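Local coordinates for 3-hydroxy-3-methylglutaryl-CoA lyase (Acinetobacter baumannii, PDB 6NDS), which belongs to the HMGL-like family of TIM-barrel enzymes and binds a zinc ion and coenzyme A, at residues Pro23-Trp33 / Lys63-Gly71; Ser112-Ala120 / Cys156-Val167. One frame throughout, in Å; residues are numbered along the deposited sequence.

Contact 1 of 2, residues Pro23-Trp33 / Lys63-Gly71; sequences PRDGLQIEPTW and KAIPNLRDG. With ZN (zinc ion), chain H; COA (coenzyme A), chain B.
With chi1 at -85°, N67 sets its CG beside its own backbone N and anti to the carbonyl carbon, and this carries the amide to the backbone carbonyls of L27, Q28 and E30. The firm bond runs from N67 ND2 to E30 O at 2.6 Å, in the carbonyl plane and close to the amide plane. ND2 also makes weak bonds to the O atoms of L27 and Q28. A water between Q28 O and N67 N adds a second link, so both the side chain and the backbone of N67 are tied to the backbone of residues 27-30.

Q28 has chi1 near 66° and an extended chain beyond CG. This brings its amide to R24 NH1 and past coenzyme A C3P. Q28 CB packs on L68 CD1 at 3.6 Å and on I65 CG2 at 3.7 Å. The other L68 methyl, CD2, lies 3.6 Å from P23 O.

The protein is a TIM barrel. This contact joins the helix after strand 17-20 to the loop that leads from strand 53-58 to helix 71-77, beside the ligand pocket. D25 OD2 binds the zinc ion at 2.1 Å, with H215 and H217. R24 NH1 donates to Q28 OE1 from above its carbonyl plane, at 3.0 Å, while R24 NE pairs with E55. Q28 NE2 is held by G247 O. I65 CG1 touches coenzyme A at C5P.

At the outer end, the W33 ring lies against residues 66-70, with P66 O at its edge. Its CZ3 is 3.3 Å from N67 O, and the D70 carboxylate, bound to T36 and K39, lies near CH2 with the two planes 43° apart.

Contact 2 of 2, residues Ser112-Ala120 / Cys156-Val167; sequences SASQTHNLA and CPFEGKISEREV
T116 and E159 join two loop-helix junctions at the C-terminal ends of neighbouring TIM-barrel strands. Segment 112-120 follows strand 106-112 and enters helix 115-122. Segment 156-167 follows strand 145-151 and enters helix 164-176.

Hydrogen bonds gather on one carboxylate oxygen. E159 OE2 accepts from T116 OG1 at 2.7 Å through its anti lone pair. It also accepts from T116 N at 3.0 Å, from above the carboxylate plane. T116 has chi1 at -59°, with OG1 beside its own backbone N, and both donors can therefore reach the same oxygen. A water links E159 OE1 to Q115 N. The negative group thus sits at the first turn of helix 115-122, where the helix dipole would probably favour it.

Capping is made inside each segment. S114 is the N-cap of helix 115-122, and its OG accepts from H117 N. S163 does the same for helix 164-176 with E166 N.

Apolar contacts form two separate patches. In one, T116 CG2, anti to its backbone N, rests 3.6 Å from F158 CB, and A120 CB is 4.0 Å from F158 CE2. F158 also packs on P311 of the second subunit. In the other, A113 CB meets I162 CG2 at 3.8 Å and V167 CG2.

H117 makes a van der Waals contact with the F158 ring, CD2 to CE2 at 4.0 Å; the two side chains cross at about a right angle.

C156 SG accepts from the backbone N of both F158 and E159, and it lies 3.1 Å from S114 OG.

Contacts 1 and 2 are partly buried, with nearest atoms about 7 Å apart. Both join segments that follow strands of the same barrel, but share no helix or strand. The centre of contact 1 is about 14 Å from the centre of the chain, that of contact 2 about 18 Å. Contact 1 contains D25 of the zinc site and four residues of the coenzyme A pocket. It also runs out to exposed W33. Contact 2 has no exposed residue among those that touch, and reaches the second subunit. Polar chemistry is reversed. In contact 1 a side-chain amide donates to the backbone carbonyls of L27, Q28 and E30; in contact 2 a carboxylate accepts at a helix start.

Contact 1 of 2, residues Pro23-Trp33 / Lys63-Gly71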
loop_
_atom_site.group_PDB
_atom_site.type_symbol
_atom_site.label_atom_id
_atom_site.label_comp_id
_atom_site.label_asym_id
_atom_site.label_seq_id
_atom_site.Cartn_x
_atom_site.Cartn_y
_atom_site.Cartn_z
ATOM N N PRO A 23 16.171 11.879 5.687
ATOM C CA PRO A 23 16.926 13.140 5.646
ATOM C C PRO A 23 17.464 13.467 4.279
ATOM O O PRO A 23 17.848 14.618 4.054
ATOM C CB PRO A 23 18.067 12.914 6.646
ATOM C CG PRO A 23 17.553 11.807 7.570
ATOM C CD PRO A 23 16.794 10.918 6.619
ATOM N N ARG A 24 17.532 12.490 3.373
ATOM C CA ARG A 24 18.054 12.707 2.029
ATOM C C ARG A 24 16.909 12.607 1.017
ATOM O O ARG A 24 16.482 13.626 0.468
ATOM C CB ARG A 24 19.167 11.693 1.741
ATOM C CG ARG A 24 20.048 11.994 0.511
ATOM C CD ARG A 24 19.349 11.677 -0.813
ATOM N NE ARG A 24 19.048 10.248 -0.960
ATOM C CZ ARG A 24 18.348 9.741 -1.969
ATOM N NH1 ARG A 24 17.878 10.542 -2.920
ATOM N NH2 ARG A 24 18.131 8.434 -2.039
ATOM N N ASP A 25 16.390 11.399 0.771
ATOM C CA ASP A 25 15.317 11.247 -0.208
ATOM C C ASP A 25 14.084 12.022 0.223
ATOM O O ASP A 25 13.401 12.634 -0.607
ATOM C CB ASP A 25 14.992 9.761 -0.380
ATOM C CG ASP A 25 14.549 9.414 -1.780
ATOM O OD1 ASP A 25 14.038 10.294 -2.518
ATOM O OD2 ASP A 25 14.710 8.237 -2.158
ATOM N N GLY A 26 13.799 12.020 1.526
ATOM C CA GLY A 26 12.610 12.693 2.013
ATOM C C GLY A 26 12.667 14.194 1.818
ATOM O O GLY A 26 11.707 14.809 1.358
ATOM N N LEU A 27 13.801 14.804 2.152
ATOM C CA LEU A 27 13.868 16.256 2.160
ATOM C C LEU A 27 14.250 16.857 0.817
ATOM O O LEU A 27 13.974 18.040 0.588
ATOM C CB LEU A 27 14.863 16.724 3.223
ATOM C CG LEU A 27 14.485 16.333 4.655
ATOM C CD1 LEU A 27 15.435 17.018 5.605
ATOM C CD2 LEU A 27 13.051 16.720 4.968
ATOM N N GLN A 28 14.847 16.080 -0.089
ATOM C CA GLN A 28 15.348 16.702 -1.316
ATOM C C GLN A 28 14.223 17.291 -2.161
ATOM O O GLN A 28 14.440 18.281 -2.871
ATOM C CB GLN A 28 16.160 15.692 -2.125
ATOM C CG GLN A 28 15.347 14.557 -2.655
ATOM C CD GLN A 28 16.183 13.494 -3.344
ATOM O OE1 GLN A 28 17.413 13.447 -3.201
ATOM N NE2 GLN A 28 15.514 12.625 -4.095
ATOM N N ILE A 29 13.018 16.725 -2.074
ATOM C CA ILE A 29 11.878 17.138 -2.886
ATOM C C ILE A 29 10.825 17.908 -2.091
ATOM O O ILE A 29 9.862 18.414 -2.693
ATOM C CB ILE A 29 11.233 15.917 -3.578
ATOM C CG1 ILE A 29 10.358 16.339 -4.753
ATOM C CG2 ILE A 29 10.455 15.087 -2.559
ATOM C CD1 ILE A 29 9.836 15.177 -5.581
ATOM N N GLU A 30 10.972 18.012 -0.771
ATOM C CA GLU A 30 10.037 18.788 0.033
ATOM C C GLU A 30 9.978 20.223 -0.468
ATOM O O GLU A 30 11.020 20.823 -0.751
ATOM C CB GLU A 30 10.457 18.797 1.503
ATOM C CG GLU A 30 9.866 17.701 2.334
ATOM C CD GLU A 30 8.356 17.729 2.334
ATOM O OE1 GLU A 30 7.753 16.696 1.982
ATOM O OE2 GLU A 30 7.774 18.785 2.663
ATOM N N PRO A 31 8.786 20.814 -0.567
ATOM C CA PRO A 31 8.693 22.187 -1.082
ATOM C C PRO A 31 9.415 23.205 -0.218
ATOM O O PRO A 31 9.998 24.161 -0.745
ATOM C CB PRO A 31 7.178 22.451 -1.105
ATOM C CG PRO A 31 6.552 21.107 -1.089
ATOM C CD PRO A 31 7.463 20.220 -0.314
ATOM N N THR A 32 9.379 23.038 1.092
ATOM C CA THR A 32 9.917 24.039 1.998
ATOM C C THR A 32 11.263 23.608 2.554
ATOM O O THR A 32 11.520 22.425 2.792
ATOM C CB THR A 32 8.963 24.315 3.160
ATOM O OG1 THR A 32 8.656 23.082 3.830
ATOM C CG2 THR A 32 7.688 24.976 2.652
ATOM N N TRP A 33 12.112 24.602 2.756
ATOM C CA TRP A 33 13.415 24.402 3.362
ATOM C C TRP A 33 13.261 23.953 4.810
ATOM O O TRP A 33 12.457 24.513 5.564
ATOM C CB TRP A 33 14.174 25.724 3.279
ATOM C CG TRP A 33 15.450 25.801 4.031
ATOM C CD1 TRP A 33 15.677 26.470 5.205
ATOM C CD2 TRP A 33 16.689 25.218 3.650
ATOM N NE1 TRP A 33 16.990 26.327 5.579
ATOM C CE2 TRP A 33 17.634 25.558 4.641
ATOM C CE3 TRP A 33 17.097 24.429 2.567
ATOM C CZ2 TRP A 33 18.958 25.139 4.583
ATOM C CZ3 TRP A 33 18.421 24.020 2.507
ATOM C CH2 TRP A 33 19.335 24.377 3.509
ATOM N N LYS A 63 22.675 23.844 -7.154
ATOM C CA LYS A 63 21.733 24.255 -8.191
ATOM C C LYS A 63 20.748 23.140 -8.509
ATOM O O LYS A 63 19.589 23.409 -8.841
ATOM C CB LYS A 63 22.481 24.673 -9.455
ATOM C CG LYS A 63 23.335 25.918 -9.291
ATOM C CD LYS A 63 24.020 26.271 -10.607
ATOM C CE LYS A 63 24.861 27.525 -10.483
ATOM N NZ LYS A 63 25.447 27.917 -11.801
ATOM N N ALA A 64 21.194 21.891 -8.413
ATOM C CA ALA A 64 20.336 20.739 -8.659
ATOM C C ALA A 64 19.385 20.478 -7.495
ATOM O O ALA A 64 18.188 20.259 -7.704
ATOM C CB ALA A 64 21.197 19.503 -8.922
ATOM N N ILE A 65 19.902 20.466 -6.268
ATOM C CA ILE A 65 19.111 20.084 -5.098
ATOM C C ILE A 65 19.362 21.111 -4.002
ATOM O O ILE A 65 20.124 20.842 -3.066
ATOM C CB ILE A 65 19.456 18.661 -4.626
ATOM C CG1 ILE A 65 19.352 17.660 -5.784
ATOM C CG2 ILE A 65 18.554 18.211 -3.456
ATOM C CD1 ILE A 65 17.920 17.286 -6.165
ATOM N N PRO A 66 18.748 22.291 -4.080
ATOM C CA PRO A 66 19.022 23.322 -3.064
ATOM C C PRO A 66 18.629 22.912 -1.660
ATOM O O PRO A 66 19.239 23.391 -0.701
ATOM C CB PRO A 66 18.207 24.530 -3.551
ATOM C CG PRO A 66 17.275 24.014 -4.581
ATOM C CD PRO A 66 17.915 22.796 -5.181
ATOM N N ASN A 67 17.647 22.016 -1.505
ATOM C CA ASN A 67 17.211 21.620 -0.167
ATOM C C ASN A 67 18.277 20.877 0.629
ATOM O O ASN A 67 18.171 20.807 1.858
ATOM C CB ASN A 67 15.976 20.727 -0.251
ATOM C CG ASN A 67 14.697 21.499 -0.342
ATOM O OD1 ASN A 67 14.641 22.693 -0.022
ATOM N ND2 ASN A 67 13.636 20.811 -0.758
ATOM N N LEU A 68 19.283 20.295 -0.030
ATOM C CA LEU A 68 20.311 19.521 0.648
ATOM C C LEU A 68 21.680 20.201 0.599
ATOM O O LEU A 68 22.700 19.551 0.850
ATOM C CB LEU A 68 20.383 18.117 0.045
ATOM C CG LEU A 68 19.109 17.270 0.205
ATOM C CD1 LEU A 68 19.357 15.887 -0.404
ATOM C CD2 LEU A 68 18.732 17.159 1.670
ATOM N N ARG A 69 21.722 21.508 0.305
ATOM C CA ARG A 69 23.002 22.190 0.114
ATOM C C ARG A 69 23.775 22.393 1.407
ATOM O O ARG A 69 24.928 22.842 1.348
ATOM C CB ARG A 69 22.798 23.551 -0.563
ATOM C CG ARG A 69 22.127 24.593 0.324
ATOM C CD ARG A 69 21.730 25.824 -0.498
ATOM N NE ARG A 69 22.873 26.433 -1.179
ATOM C CZ ARG A 69 22.782 27.369 -2.123
ATOM N NH1 ARG A 69 21.593 27.808 -2.527
ATOM N NH2 ARG A 69 23.885 27.865 -2.671
ATOM N N ASP A 70 23.179 22.090 2.561
ATOM C CA ASP A 70 23.860 22.196 3.846
ATOM C C ASP A 70 24.418 20.859 4.318
ATOM O O ASP A 70 24.614 20.668 5.522
ATOM C CB ASP A 70 22.909 22.771 4.900
ATOM C CG ASP A 70 21.629 21.962 5.043
ATOM O OD1 ASP A 70 21.397 21.024 4.245
ATOM O OD2 ASP A 70 20.838 22.258 5.966
ATOM N N GLY A 71 24.691 19.929 3.392
ATOM C CA GLY A 71 25.111 18.595 3.797
ATOM C C GLY A 71 26.347 18.584 4.680
ATOM O O GLY A 71 26.427 17.812 5.640
HETATM ZN ZN ZN H . 14.685 7.242 -3.984
HETATM N N1A COA B . 28.660 19.084 -5.239
HETATM C C2A COA B . 28.700 20.421 -5.329
HETATM N N3A COA B . 29.077 21.187 -6.352
HETATM C C4A COA B . 29.444 20.431 -7.398
HETATM C C5A COA B . 29.450 19.054 -7.465
HETATM C C6A COA B . 29.032 18.351 -6.319
HETATM N N6A COA B . 28.998 17.024 -6.242
HETATM N N7A COA B . 29.898 18.634 -8.711
HETATM C C8A COA B . 30.147 19.746 -9.365
HETATM N N9A COA B . 29.890 20.870 -8.617
HETATM C C1B COA B . 30.079 22.269 -9.008
HETATM C C2B COA B . 31.500 22.614 -9.450
HETATM O O2B COA B . 32.416 22.818 -8.396
HETATM C C3B COA B . 31.216 23.856 -10.290
HETATM O O3B COA B . 30.853 24.951 -9.457
HETATM P P3B COA B . 31.032 26.350 -10.251
HETATM O O7A COA B . 29.776 26.588 -11.071
HETATM O O8A COA B . 32.258 26.175 -11.126
HETATM O O9A COA B . 31.237 27.416 -9.191
HETATM C C4B COA B . 30.037 23.326 -11.087
HETATM O O4B COA B . 29.258 22.576 -10.114
HETATM C C5B COA B . 30.483 22.375 -12.167
HETATM O O5B COA B . 29.340 21.933 -12.914
HETATM P P1A COA B . 29.511 20.587 -13.758
HETATM O O1A COA B . 30.671 19.801 -13.244
HETATM O O2A COA B . 29.404 20.888 -15.217
HETATM O O3A COA B . 28.179 19.847 -13.269
HETATM P P2A COA B . 26.636 20.106 -13.587
HETATM O O4A COA B . 26.351 19.622 -14.970
HETATM O O5A COA B . 26.258 21.503 -13.218
HETATM O O6A COA B . 25.974 19.125 -12.504
HETATM C CBP COA B . 25.967 17.180 -11.118
HETATM C CCP COA B . 26.345 17.724 -12.491
HETATM C CDP COA B . 26.153 15.660 -11.081
HETATM C CEP COA B . 26.874 17.821 -10.060
HETATM C CAP COA B . 24.504 17.550 -10.862
HETATM O OAP COA B . 23.722 17.132 -11.971
HETATM C C9P COA B . 23.934 16.928 -9.598
HETATM O O9P COA B . 24.288 17.325 -8.492
HETATM N N8P COA B . 23.043 15.963 -9.766
HETATM C C7P COA B . 22.497 15.184 -8.663
HETATM C C6P COA B . 21.038 15.492 -8.442
HETATM C C5P COA B . 20.420 14.576 -7.407
HETATM O O5P COA B . 20.959 14.408 -6.315
HETATM N N4P COA B . 19.269 13.983 -7.745
HETATM C C3P COA B . 18.445 13.213 -6.823
HETATM C C2P COA B . 19.185 12.038 -6.234
HETATM S S1P COA B . 19.917 10.986 -7.513
HETATM O O HOH W 1 14.330 9.198 -4.962
HETATM O O HOH W 2 15.839 20.727 -3.509
#

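Contact 2 of 2, residues Ser112-Ala120 / Cys156-Val167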
loop_
_atom_site.group_PDB
_atom_site.type_symbol
_atom_site.label_atom_id
_atom_site.label_comp_id
_atom_site.label_asym_id
_atom_site.label_seq_id
_atom_site.Cartn_x
_atom_site.Cartn_y
_atom_site.Cartn_z
ATOM N N SER A 112 21.745 5.952 -12.986
ATOM C CA SER A 112 20.500 5.335 -13.439
ATOM C C SER A 112 20.758 4.327 -14.552
ATOM O O SER A 112 21.624 4.539 -15.402
ATOM C CB SER A 112 19.514 6.399 -13.934
ATOM O OG SER A 112 19.257 7.353 -12.914
ATOM N N ALA A 113 19.993 3.226 -14.554
ATOM C CA ALA A 113 20.073 2.283 -15.666
ATOM C C ALA A 113 19.541 2.887 -16.957
ATOM O O ALA A 113 19.885 2.414 -18.046
ATOM C CB ALA A 113 19.291 1.004 -15.340
ATOM N N SER A 114 18.687 3.896 -16.849
ATOM C CA SER A 114 18.160 4.613 -17.999
ATOM C C SER A 114 19.132 5.719 -18.386
ATOM O O SER A 114 19.430 6.591 -17.562
ATOM C CB SER A 114 16.798 5.211 -17.661
ATOM O OG SER A 114 16.482 6.270 -18.551
ATOM N N GLN A 115 19.632 5.678 -19.625
ATOM C CA GLN A 115 20.491 6.764 -20.091
ATOM C C GLN A 115 19.767 8.103 -20.016
ATOM O O GLN A 115 20.362 9.114 -19.630
ATOM C CB GLN A 115 20.959 6.500 -21.518
ATOM C CG GLN A 115 22.045 7.462 -21.971
ATOM C CD GLN A 115 23.416 7.065 -21.466
ATOM O OE1 GLN A 115 23.720 7.202 -20.284
ATOM N NE2 GLN A 115 24.253 6.563 -22.368
ATOM N N THR A 116 18.484 8.131 -20.395
ATOM C CA THR A 116 17.741 9.390 -20.377
ATOM C C THR A 116 17.630 9.938 -18.962
ATOM O O THR A 116 17.825 11.138 -18.727
ATOM C CB THR A 116 16.343 9.201 -20.967
ATOM O OG1 THR A 116 16.440 8.727 -22.313
ATOM C CG2 THR A 116 15.586 10.520 -20.941
ATOM N N HIS A 117 17.302 9.074 -17.998
ATOM C CA HIS A 117 17.198 9.534 -16.622
ATOM C C HIS A 117 18.557 9.945 -16.060
ATOM O O HIS A 117 18.646 10.909 -15.294
ATOM C CB HIS A 117 16.558 8.449 -15.754
ATOM C CG HIS A 117 16.220 8.906 -14.373
ATOM N ND1 HIS A 117 17.058 8.703 -13.298
ATOM C CD2 HIS A 117 15.137 9.559 -13.891
ATOM C CE1 HIS A 117 16.508 9.216 -12.212
ATOM N NE2 HIS A 117 15.340 9.737 -12.543
ATOM N N ASN A 118 19.627 9.222 -16.409
ATOM C CA ASN A 118 20.943 9.623 -15.920
ATOM C C ASN A 118 21.330 10.998 -16.451
ATOM O O ASN A 118 21.903 11.816 -15.721
ATOM C CB ASN A 118 22.004 8.589 -16.303
ATOM C CG ASN A 118 23.143 8.539 -15.295
ATOM O OD1 ASN A 118 22.944 8.160 -14.136
ATOM N ND2 ASN A 118 24.334 8.943 -15.721
ATOM N N LEU A 119 21.029 11.269 -17.719
ATOM C CA LEU A 119 21.298 12.599 -18.265
ATOM C C LEU A 119 20.427 13.660 -17.596
ATOM O O LEU A 119 20.905 14.757 -17.289
ATOM C CB LEU A 119 21.086 12.596 -19.777
ATOM C CG LEU A 119 22.140 11.862 -20.608
ATOM C CD1 LEU A 119 21.623 11.592 -22.014
ATOM C CD2 LEU A 119 23.435 12.677 -20.658
ATOM N N ALA A 120 19.152 13.352 -17.346
ATOM C CA ALA A 120 18.270 14.339 -16.724
ATOM C C ALA A 120 18.679 14.642 -15.287
ATOM O O ALA A 120 18.539 15.781 -14.830
ATOM C CB ALA A 120 16.824 13.844 -16.749
ATOM N N CYS A 156 11.661 3.214 -16.127
ATOM C CA CYS A 156 12.029 4.617 -16.193
ATOM C C CYS A 156 10.827 5.461 -16.590
ATOM O O CYS A 156 10.074 5.084 -17.497
ATOM C CB CYS A 156 13.159 4.808 -17.211
ATOM S SG CYS A 156 13.544 6.531 -17.599
ATOM N N PRO A 157 10.616 6.607 -15.931
ATOM C CA PRO A 157 9.485 7.471 -16.308
ATOM C C PRO A 157 9.623 8.088 -17.694
ATOM O O PRO A 157 8.624 8.582 -18.238
ATOM C CB PRO A 157 9.492 8.555 -15.217
ATOM C CG PRO A 157 10.937 8.614 -14.770
ATOM C CD PRO A 157 11.424 7.181 -14.837
ATOM N N PHE A 158 10.826 8.095 -18.277
ATOM C CA PHE A 158 11.035 8.603 -19.627
ATOM C C PHE A 158 11.037 7.496 -20.671
ATOM O O PHE A 158 10.369 7.608 -21.704
ATOM C CB PHE A 158 12.365 9.362 -19.725
ATOM C CG PHE A 158 12.473 10.534 -18.802
ATOM C CD1 PHE A 158 11.704 11.669 -19.012
ATOM C CD2 PHE A 158 13.378 10.521 -17.749
ATOM C CE1 PHE A 158 11.819 12.771 -18.176
ATOM C CE2 PHE A 158 13.498 11.620 -16.900
ATOM C CZ PHE A 158 12.718 12.744 -17.120
ATOM N N GLU A 159 11.803 6.432 -20.423
ATOM C CA GLU A 159 12.041 5.393 -21.415
ATOM C C GLU A 159 11.061 4.234 -21.308
ATOM O O GLU A 159 10.873 3.504 -22.291
ATOM C CB GLU A 159 13.479 4.865 -21.283
ATOM C CG GLU A 159 14.552 5.922 -21.587
ATOM C CD GLU A 159 15.970 5.355 -21.647
ATOM O OE1 GLU A 159 16.145 4.139 -21.411
ATOM O OE2 GLU A 159 16.914 6.132 -21.931
ATOM N N GLY A 160 10.428 4.062 -20.165
ATOM C CA GLY A 160 9.522 2.933 -19.961
ATOM C C GLY A 160 10.278 1.701 -19.474
ATOM O O GLY A 160 10.927 1.751 -18.425
ATOM N N LYS A 161 10.191 0.607 -20.236
ATOM C CA LYS A 161 10.843 -0.634 -19.832
ATOM C C LYS A 161 12.358 -0.474 -19.844
ATOM O O LYS A 161 12.919 0.202 -20.709
ATOM C CB LYS A 161 10.441 -1.781 -20.758
ATOM C CG LYS A 161 8.958 -2.112 -20.766
ATOM C CD LYS A 161 8.561 -2.986 -19.591
ATOM C CE LYS A 161 7.311 -3.793 -19.922
ATOM N NZ LYS A 161 6.732 -4.463 -18.726
ATOM N N ILE A 162 13.013 -1.117 -18.882
ATOM C CA ILE A 162 14.461 -1.068 -18.723
ATOM C C ILE A 162 15.006 -2.488 -18.806
ATOM O O ILE A 162 14.528 -3.384 -18.099
ATOM C CB ILE A 162 14.851 -0.404 -17.391
ATOM C CG1 ILE A 162 14.558 1.104 -17.436
ATOM C CG2 ILE A 162 16.309 -0.725 -17.004
ATOM C CD1 ILE A 162 15.418 1.878 -18.424
ATOM N N SER A 163 16.020 -2.680 -19.644
ATOM C CA SER A 163 16.596 -4.002 -19.855
ATOM C C SER A 163 17.189 -4.561 -18.570
ATOM O O SER A 163 18.046 -3.931 -17.941
ATOM C CB SER A 163 17.674 -3.924 -20.934
ATOM O OG SER A 163 18.464 -5.095 -20.934
ATOM N N GLU A 164 16.749 -5.766 -18.193
ATOM C CA GLU A 164 17.298 -6.401 -17.002
ATOM C C GLU A 164 18.755 -6.808 -17.206
ATOM O O GLU A 164 19.542 -6.768 -16.249
ATOM C CB GLU A 164 16.430 -7.599 -16.597
ATOM C CG GLU A 164 15.065 -7.165 -16.073
ATOM C CD GLU A 164 14.098 -8.312 -15.808
ATOM O OE1 GLU A 164 14.533 -9.482 -15.741
ATOM O OE2 GLU A 164 12.891 -8.030 -15.661
ATOM N N ARG A 165 19.135 -7.176 -18.436
ATOM C CA ARG A 165 20.542 -7.443 -18.736
ATOM C C ARG A 165 21.397 -6.205 -18.492
ATOM O O ARG A 165 22.537 -6.307 -18.027
ATOM C CB ARG A 165 20.697 -7.926 -20.181
ATOM N N GLU A 166 20.856 -5.021 -18.784
ATOM C CA GLU A 166 21.611 -3.794 -18.551
ATOM C C GLU A 166 21.772 -3.519 -17.060
ATOM O O GLU A 166 22.844 -3.081 -16.621
ATOM C CB GLU A 166 20.933 -2.618 -19.257
ATOM C CG GLU A 166 21.556 -1.251 -18.960
ATOM C CD GLU A 166 22.966 -1.091 -19.513
ATOM O OE1 GLU A 166 23.439 -1.975 -20.263
ATOM O OE2 GLU A 166 23.605 -0.061 -19.207
ATOM N N VAL A 167 20.717 -3.752 -16.271
ATOM C CA VAL A 167 20.828 -3.644 -14.817
ATOM C C VAL A 167 21.946 -4.542 -14.300
ATOM O O VAL A 167 22.814 -4.105 -13.537
ATOM C CB VAL A 167 19.484 -3.985 -14.150
ATOM C CG1 VAL A 167 19.654 -4.123 -12.642
ATOM C CG2 VAL A 167 18.442 -2.917 -14.502
HETATM O O HOH W 3 18.892 3.592 -21.368
#